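Local coordinates for protein aromatic-amino-acid aminotransferase (Burkholderia pseudomallei, PDB 4F4E) that probably transfers amino groups between aromatic amino acids such as tyrosine and 2-oxoglutarate, using pyridoxal 5'-phosphate as its cofactor, at residues 379-384 and 390-395; 41-44 and 50-53. All coordinates share one frame; numbering follows the deposited sequence. Where two conformers were deposited one is given.

Interactions 1 and 2 meet along the small parallel sheet formed by strands 52-53 and 390-391, with helix 378-388 joined to it in interaction 1 and helix 35-45 in interaction 2. Their centres lie about 12 Å apart. Y391 N comes 2.8 Å from V52 O, a probable backbone hydrogen bond between the strands, and I390 CD1 packs on V52 CG2 at 3.4 Å. The ring of Y391 stands edge-to-face with that of F43, so the aromatic side chain of interaction 2 also touches the strand of interaction 1. Both centres are about 24 Å from the centre of the chain, and neither contact includes K269, which carries the pyridoxal phosphate.

Interaction 1: 379-384 and 390-395; sequences AQVDRL and IYAVST
V381 and L384, one turn apart on helix 378-388, face the chain that returns along 390-395. Of the two valine methyls, CG1 reaches furthest in: it comes within 3.3 Å of A392 O and lies 4.2 Å from A392 CB, while CG2 rests 3.5 Å from V393 O. The CG1 contact follows from a chi1 of 167°, which sets that methyl opposite the backbone N. L384 lies across I390, its CG 3.8 Å from I390 CB, and CD2 continues past I390 CG2 toward the methyl of A392.

Polar groups fasten the backbones behind these side chains. I390 N donates to L384 O at 3.3 Å with an N-H...O angle of 162°, yet the nitrogen stands well above the carbonyl plane, 37° out of it. A single water completes the junction. It donates to V381 O and to I390 O and accepts from A392 N at 2.9 Å, so I390 O, A392 N and the helix carbonyl V381 O share one bridging molecule where the two segments do not bond directly.

Further out, A414 and V418 of helix 408-419 touch L384, and L376 touches both V381 and L384. R383 ties the helix to the same C-terminal helix through its NH2 and V418 O. At the far end of the loop, S394 O accepts from S378 OG, and on the strand Y391 forms a backbone hydrogen bond with L54. The whole is a tight helix-to-strand connection: helix 378-388 ends, the chain turns at once, and strand 390-391 runs back beside the helix to pair in parallel with strand 52-53, forming the two-stranded parallel sheet of this class I aminotransferase.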
ATOM      1  N   ALA A 379      -8.996 -29.828  22.466  1.00 19.14           N
ATOM      2  CA  ALA A 379      -8.288 -30.994  23.023  1.00 18.77           C
ATOM      3  C   ALA A 379      -7.861 -31.958  21.923  1.00 18.16           C
ATOM      4  O   ALA A 379      -6.747 -32.472  21.953  1.00 17.69           O
ATOM      5  CB  ALA A 379      -9.154 -31.711  24.022  1.00 19.26           C
ATOM      6  N   GLN A 380      -8.768 -32.230  20.982  1.00 17.29           N
ATOM      7  CA  GLN A 380      -8.456 -33.120  19.865  1.00 17.07           C
ATOM      8  C   GLN A 380      -7.360 -32.485  18.973  1.00 16.32           C
ATOM      9  O   GLN A 380      -6.474 -33.185  18.493  1.00 15.66           O
ATOM     10  CB  GLN A 380      -9.719 -33.440  19.076  1.00 17.53           C
ATOM     11  CG  GLN A 380     -10.659 -34.367  19.852  1.00 19.17           C
ATOM     12  CD  GLN A 380     -12.066 -34.399  19.316  1.00 20.12           C
ATOM     13  OE1 GLN A 380     -12.486 -33.502  18.573  1.00 20.28           O
ATOM     14  NE2 GLN A 380     -12.816 -35.430  19.688  1.00 19.70           N
ATOM     15  N   VAL A 381      -7.448 -31.174  18.739  1.00 15.37           N
ATOM     16  CA  VAL A 381      -6.414 -30.455  17.955  1.00 15.04           C
ATOM     17  C   VAL A 381      -5.040 -30.586  18.645  1.00 16.17           C
ATOM     18  O   VAL A 381      -4.019 -30.825  17.984  1.00 15.45           O
ATOM     19  CB  VAL A 381      -6.811 -28.989  17.742  1.00 14.47           C
ATOM     20  CG1 VAL A 381      -5.634 -28.164  17.225  1.00 13.58           C
ATOM     21  CG2 VAL A 381      -8.032 -28.920  16.825  1.00 13.42           C
ATOM     22  N   ASP A 382      -5.013 -30.469  19.978  1.00 16.81           N
ATOM     23  CA  ASP A 382      -3.756 -30.599  20.720  1.00 18.32           C
ATOM     24  C   ASP A 382      -3.189 -32.041  20.550  1.00 17.49           C
ATOM     25  O   ASP A 382      -2.002 -32.235  20.349  1.00 17.13           O
ATOM     26  CB  ASP A 382      -3.956 -30.357  22.224  1.00 20.19           C
ATOM     27  CG  ASP A 382      -4.237 -28.912  22.585  1.00 23.08           C
ATOM     28  OD1 ASP A 382      -3.749 -27.989  21.896  1.00 25.18           O
ATOM     29  OD2 ASP A 382      -4.930 -28.721  23.617  1.00 25.84           O
ATOM     30  N   ARG A 383      -4.049 -33.047  20.611  1.00 18.80           N
ATOM     31  CA  ARG A 383      -3.604 -34.437  20.453  1.00 19.61           C
ATOM     32  C   ARG A 383      -3.099 -34.641  19.045  1.00 18.00           C
ATOM     33  O   ARG A 383      -2.075 -35.288  18.848  1.00 17.59           O
ATOM     34  CB  ARG A 383      -4.708 -35.469  20.719  1.00 22.20           C
ATOM     35  CG  ARG A 383      -5.064 -35.643  22.190  1.00 25.98           C
ATOM     36  CD  ARG A 383      -5.643 -37.015  22.500  1.00 28.02           C
ATOM     37  NE  ARG A 383      -6.900 -37.334  21.813  1.00 31.08           N
ATOM     38  CZ  ARG A 383      -8.102 -36.811  22.113  1.00 32.61           C
ATOM     39  NH1 ARG A 383      -8.272 -35.884  23.070  1.00 32.99           N
ATOM     40  NH2 ARG A 383      -9.165 -37.190  21.426  1.00 32.06           N
ATOM     41  N   LEU A 384      -3.814 -34.097  18.067  1.00 16.99           N
ATOM     42  CA  LEU A 384      -3.439 -34.272  16.660  1.00 16.82           C
ATOM     43  C   LEU A 384      -2.037 -33.707  16.444  1.00 16.89           C
ATOM     44  O   LEU A 384      -1.267 -34.242  15.657  1.00 15.85           O
ATOM     45  CB  LEU A 384      -4.486 -33.601  15.759  1.00 17.09           C
ATOM     46  CG  LEU A 384      -4.468 -33.735  14.247  1.00 18.06           C
ATOM     47  CD1 LEU A 384      -4.726 -35.209  13.867  1.00 17.37           C
ATOM     48  CD2 LEU A 384      -5.504 -32.788  13.599  1.00 17.32           C
ATOM     49  N   ILE A 390       0.435 -33.084  13.117  1.00 12.92           N
ATOM     50  CA  ILE A 390      -0.515 -32.463  12.210  1.00 12.93           C
ATOM     51  C   ILE A 390      -1.145 -31.273  12.923  1.00 12.81           C
ATOM     52  O   ILE A 390      -1.763 -31.442  13.998  1.00 12.70           O
ATOM     53  CB  ILE A 390      -1.619 -33.440  11.774  1.00 13.22           C
ATOM     54  CG1 ILE A 390      -1.039 -34.768  11.182  1.00 13.92           C
ATOM     55  CG2 ILE A 390      -2.605 -32.735  10.841  1.00 12.80           C
ATOM     56  CD1 ILE A 390      -0.235 -34.737   9.895  1.00 14.26           C
ATOM     57  N   TYR A 391      -0.946 -30.075  12.357  1.00 12.57           N
ATOM     58  CA  TYR A 391      -1.237 -28.821  13.022  1.00 12.62           C
ATOM     59  C   TYR A 391      -2.512 -28.174  12.460  1.00 12.40           C
ATOM     60  O   TYR A 391      -2.500 -27.663  11.342  1.00 12.58           O
ATOM     61  CB  TYR A 391      -0.041 -27.856  12.850  1.00 12.72           C
ATOM     62  CG  TYR A 391       1.154 -28.236  13.703  1.00 13.59           C
ATOM     63  CD1 TYR A 391       1.904 -29.380  13.410  1.00 14.07           C
ATOM     64  CD2 TYR A 391       1.505 -27.492  14.824  1.00 13.93           C
ATOM     65  CE1 TYR A 391       2.982 -29.727  14.175  1.00 14.81           C
ATOM     66  CE2 TYR A 391       2.592 -27.826  15.587  1.00 15.23           C
ATOM     67  CZ  TYR A 391       3.314 -28.968  15.271  1.00 15.66           C
ATOM     68  OH  TYR A 391       4.346 -29.348  16.056  1.00 16.57           O
ATOM     69  N   ALA A 392      -3.601 -28.278  13.209  1.00 12.56           N
ATOM     70  CA  ALA A 392      -4.847 -27.541  12.924  1.00 12.78           C
ATOM     71  C   ALA A 392      -4.934 -26.394  13.921  1.00 13.51           C
ATOM     72  O   ALA A 392      -4.175 -26.338  14.914  1.00 14.41           O
ATOM     73  CB  ALA A 392      -6.037 -28.464  13.062  1.00 12.44           C
ATOM     74  N   VAL A 393      -5.823 -25.433  13.637  1.00 13.29           N
ATOM     75  CA  VAL A 393      -6.032 -24.269  14.504  1.00 13.13           C
ATOM     76  C   VAL A 393      -6.901 -24.727  15.705  1.00 13.03           C
ATOM     77  O   VAL A 393      -7.696 -25.657  15.607  1.00 12.90           O
ATOM     78  CB  VAL A 393      -6.694 -23.132  13.698  1.00 12.87           C
ATOM     79  CG1 VAL A 393      -6.821 -21.856  14.516  1.00 13.37           C
ATOM     80  CG2 VAL A 393      -5.946 -22.921  12.388  1.00 13.00           C
ATOM     81  N   SER A 394      -6.741 -24.092  16.852  1.00 13.45           N
ATOM     82  CA  SER A 394      -7.466 -24.482  18.055  1.00 14.64           C
ATOM     83  C   SER A 394      -8.996 -24.475  17.930  1.00 14.04           C
ATOM     84  O   SER A 394      -9.703 -25.167  18.678  1.00 14.94           O
ATOM     85  CB  SER A 394      -7.031 -23.565  19.189  1.00 15.63           C
ATOM     86  OG  SER A 394      -7.601 -22.279  18.998  1.00 16.98           O
ATOM     87  N   THR A 395      -9.490 -23.687  16.967  1.00 13.27           N
ATOM     88  CA  THR A 395     -10.899 -23.638  16.570  1.00 12.79           C
ATOM     89  C   THR A 395     -11.394 -24.822  15.753  1.00 12.62           C
ATOM     90  O   THR A 395     -12.574 -24.939  15.520  1.00 13.13           O
ATOM     91  CB  THR A 395     -11.139 -22.392  15.674  1.00 12.48           C
ATOM     92  OG1 THR A 395     -10.237 -22.444  14.553  1.00 11.76           O
ATOM     93  CG2 THR A 395     -10.939 -21.123  16.465  1.00 12.45           C
TER
HETATM   94  O   HOH W   1      -3.433 -29.998  15.524  1.00 12.60           O

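Interaction 2: 41-44 and 50-53; sequences EAFN and TKVN
Aromatic contacts dominate here, with the F43 ring held between the side chains of K51 and N53. On one face lies the aliphatic part of the lysine: CD makes a CH-pi contact, standing 3.6 Å above the ring plane and displaced toward the rim, and CG comes within 3.4 Å of F43 CE1. The opposite face carries N53 CB, which sits over the middle of the ring, 3.8 Å from the centroid, as a second CH-pi contact. The asparagine amide is inclined to the ring by 39°, and N53 ND2 lies 4.0 Å from F43 CD2.

Charge adds to this packing. K51 NZ is 4.6 Å from the F43 ring centroid and only 11° off the ring normal, a cation-pi arrangement on the lysine face. The chain gets there by a chi1 of 51°, which places CG between the backbone N and carbonyl carbon; beyond CG it is fully extended and spans the ring.

Hydrogen bonding then fixes the ammonium group. NZ donates to F43 O at 2.6 Å, tilted modestly from the carbonyl plane, and also bonds D46 O. Both acceptors are backbone oxygens at the C-terminal end of helix 35-45 or just beyond it. N53 uses its OD1 elsewhere, accepting from G55 N, a bond that should restrict rotation of the amide. V52 bonds G389 through its backbone.

The chemistry implies that one lysine does two jobs, its alkyl chain and ammonium group covering an aromatic face while the same ammonium group grips carbonyls at the helix end, where the positive charge probably interacts favourably with the helix dipole.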
ATOM      1  N   GLU A  41       5.206 -21.214  15.409  1.00 29.77           N
ATOM      2  CA  GLU A  41       6.407 -21.408  16.225  1.00 31.70           C
ATOM      3  C   GLU A  41       6.528 -22.902  16.587  1.00 30.63           C
ATOM      4  O   GLU A  41       7.590 -23.501  16.363  1.00 32.86           O
ATOM      5  CB  GLU A  41       6.420 -20.490  17.477  1.00 31.59           C
ATOM      6  N   ALA A  42       5.462 -23.496  17.129  1.00 26.83           N
ATOM      7  CA  ALA A  42       5.487 -24.916  17.465  1.00 26.10           C
ATOM      8  C   ALA A  42       5.759 -25.762  16.205  1.00 24.89           C
ATOM      9  O   ALA A  42       6.585 -26.670  16.228  1.00 23.58           O
ATOM     10  CB  ALA A  42       4.195 -25.353  18.144  1.00 26.16           C
ATOM     11  N   PHE A  43       5.082 -25.464  15.102  1.00 23.97           N
ATOM     12  CA  PHE A  43       5.306 -26.242  13.875  1.00 23.94           C
ATOM     13  C   PHE A  43       6.783 -26.205  13.490  1.00 26.39           C
ATOM     14  O   PHE A  43       7.388 -27.226  13.147  1.00 24.00           O
ATOM     15  CB  PHE A  43       4.469 -25.704  12.726  1.00 22.48           C
ATOM     16  CG  PHE A  43       4.683 -26.417  11.439  1.00 21.83           C
ATOM     17  CD1 PHE A  43       4.100 -27.663  11.221  1.00 20.31           C
ATOM     18  CD2 PHE A  43       5.437 -25.852  10.432  1.00 21.17           C
ATOM     19  CE1 PHE A  43       4.305 -28.324  10.024  1.00 20.15           C
ATOM     20  CE2 PHE A  43       5.658 -26.517   9.229  1.00 21.84           C
ATOM     21  CZ  PHE A  43       5.066 -27.748   9.011  1.00 20.55           C
ATOM     22  N   ASN A  44       7.353 -25.010  13.531  1.00 28.23           N
ATOM     23  CA  ASN A  44       8.747 -24.824  13.123  1.00 29.31           C
ATOM     24  C   ASN A  44       9.739 -25.513  14.034  1.00 28.52           C
ATOM     25  O   ASN A  44      10.716 -26.090  13.556  1.00 30.23           O
ATOM     26  CB  ASN A  44       9.076 -23.321  12.991  1.00 31.28           C
ATOM     27  CG  ASN A  44       8.472 -22.702  11.743  1.00 32.37           C
ATOM     28  OD1 ASN A  44       8.249 -23.369  10.734  1.00 33.77           O
ATOM     29  ND2 ASN A  44       8.219 -21.404  11.803  1.00 33.14           N
ATOM     30  N   THR A  50       8.152 -35.484   9.051  0.70 23.35           N
ATOM     31  CA  THR A  50       6.813 -35.518   8.527  0.70 22.99           C
ATOM     32  C   THR A  50       5.934 -34.780   9.543  0.70 20.95           C
ATOM     33  O   THR A  50       5.604 -35.274  10.642  0.70 21.46           O
ATOM     34  CB  THR A  50       6.337 -36.953   8.302  0.70 23.18           C
ATOM     35  OG1 THR A  50       6.188 -37.595   9.563  0.70 27.06           O
ATOM     36  CG2 THR A  50       7.337 -37.692   7.460  0.70 24.99           C
ATOM     37  N   LYS A  51       5.754 -33.518   9.268  1.00 19.49           N
ATOM     38  CA  LYS A  51       4.712 -32.732   9.930  1.00 17.48           C
ATOM     39  C   LYS A  51       3.890 -32.010   8.883  1.00 16.29           C
ATOM     40  O   LYS A  51       4.383 -31.788   7.785  1.00 15.18           O
ATOM     41  CB  LYS A  51       5.394 -31.732  10.840  1.00 17.97           C
ATOM     42  CG  LYS A  51       6.488 -30.914  10.164  1.00 18.16           C
ATOM     43  CD  LYS A  51       7.263 -30.093  11.190  1.00 19.10           C
ATOM     44  CE  LYS A  51       8.339 -29.244  10.504  1.00 19.34           C
ATOM     45  NZ  LYS A  51       9.056 -28.467  11.552  1.00 20.59           N
ATOM     46  N   VAL A  52       2.645 -31.655   9.198  1.00 15.27           N
ATOM     47  CA  VAL A  52       1.744 -31.024   8.231  1.00 15.29           C
ATOM     48  C   VAL A  52       1.142 -29.810   8.878  1.00 14.97           C
ATOM     49  O   VAL A  52       0.576 -29.902   9.995  1.00 13.82           O
ATOM     50  CB  VAL A  52       0.593 -31.984   7.782  1.00 15.82           C
ATOM     51  CG1 VAL A  52      -0.348 -31.293   6.816  1.00 16.38           C
ATOM     52  CG2 VAL A  52       1.161 -33.248   7.148  1.00 15.74           C
ATOM     53  N   ASN A  53       1.313 -28.662   8.210  1.00 13.83           N
ATOM     54  CA  ASN A  53       0.707 -27.428   8.675  1.00 13.82           C
ATOM     55  C   ASN A  53      -0.654 -27.163   7.974  1.00 12.95           C
ATOM     56  O   ASN A  53      -0.722 -26.695   6.852  1.00 12.67           O
ATOM     57  CB  ASN A  53       1.652 -26.224   8.517  1.00 14.36           C
ATOM     58  CG  ASN A  53       1.158 -24.986   9.265  1.00 14.81           C
ATOM     59  OD1 ASN A  53       0.058 -24.927   9.761  1.00 15.16           O
ATOM     60  ND2 ASN A  53       2.030 -24.002   9.387  1.00 15.65           N
TER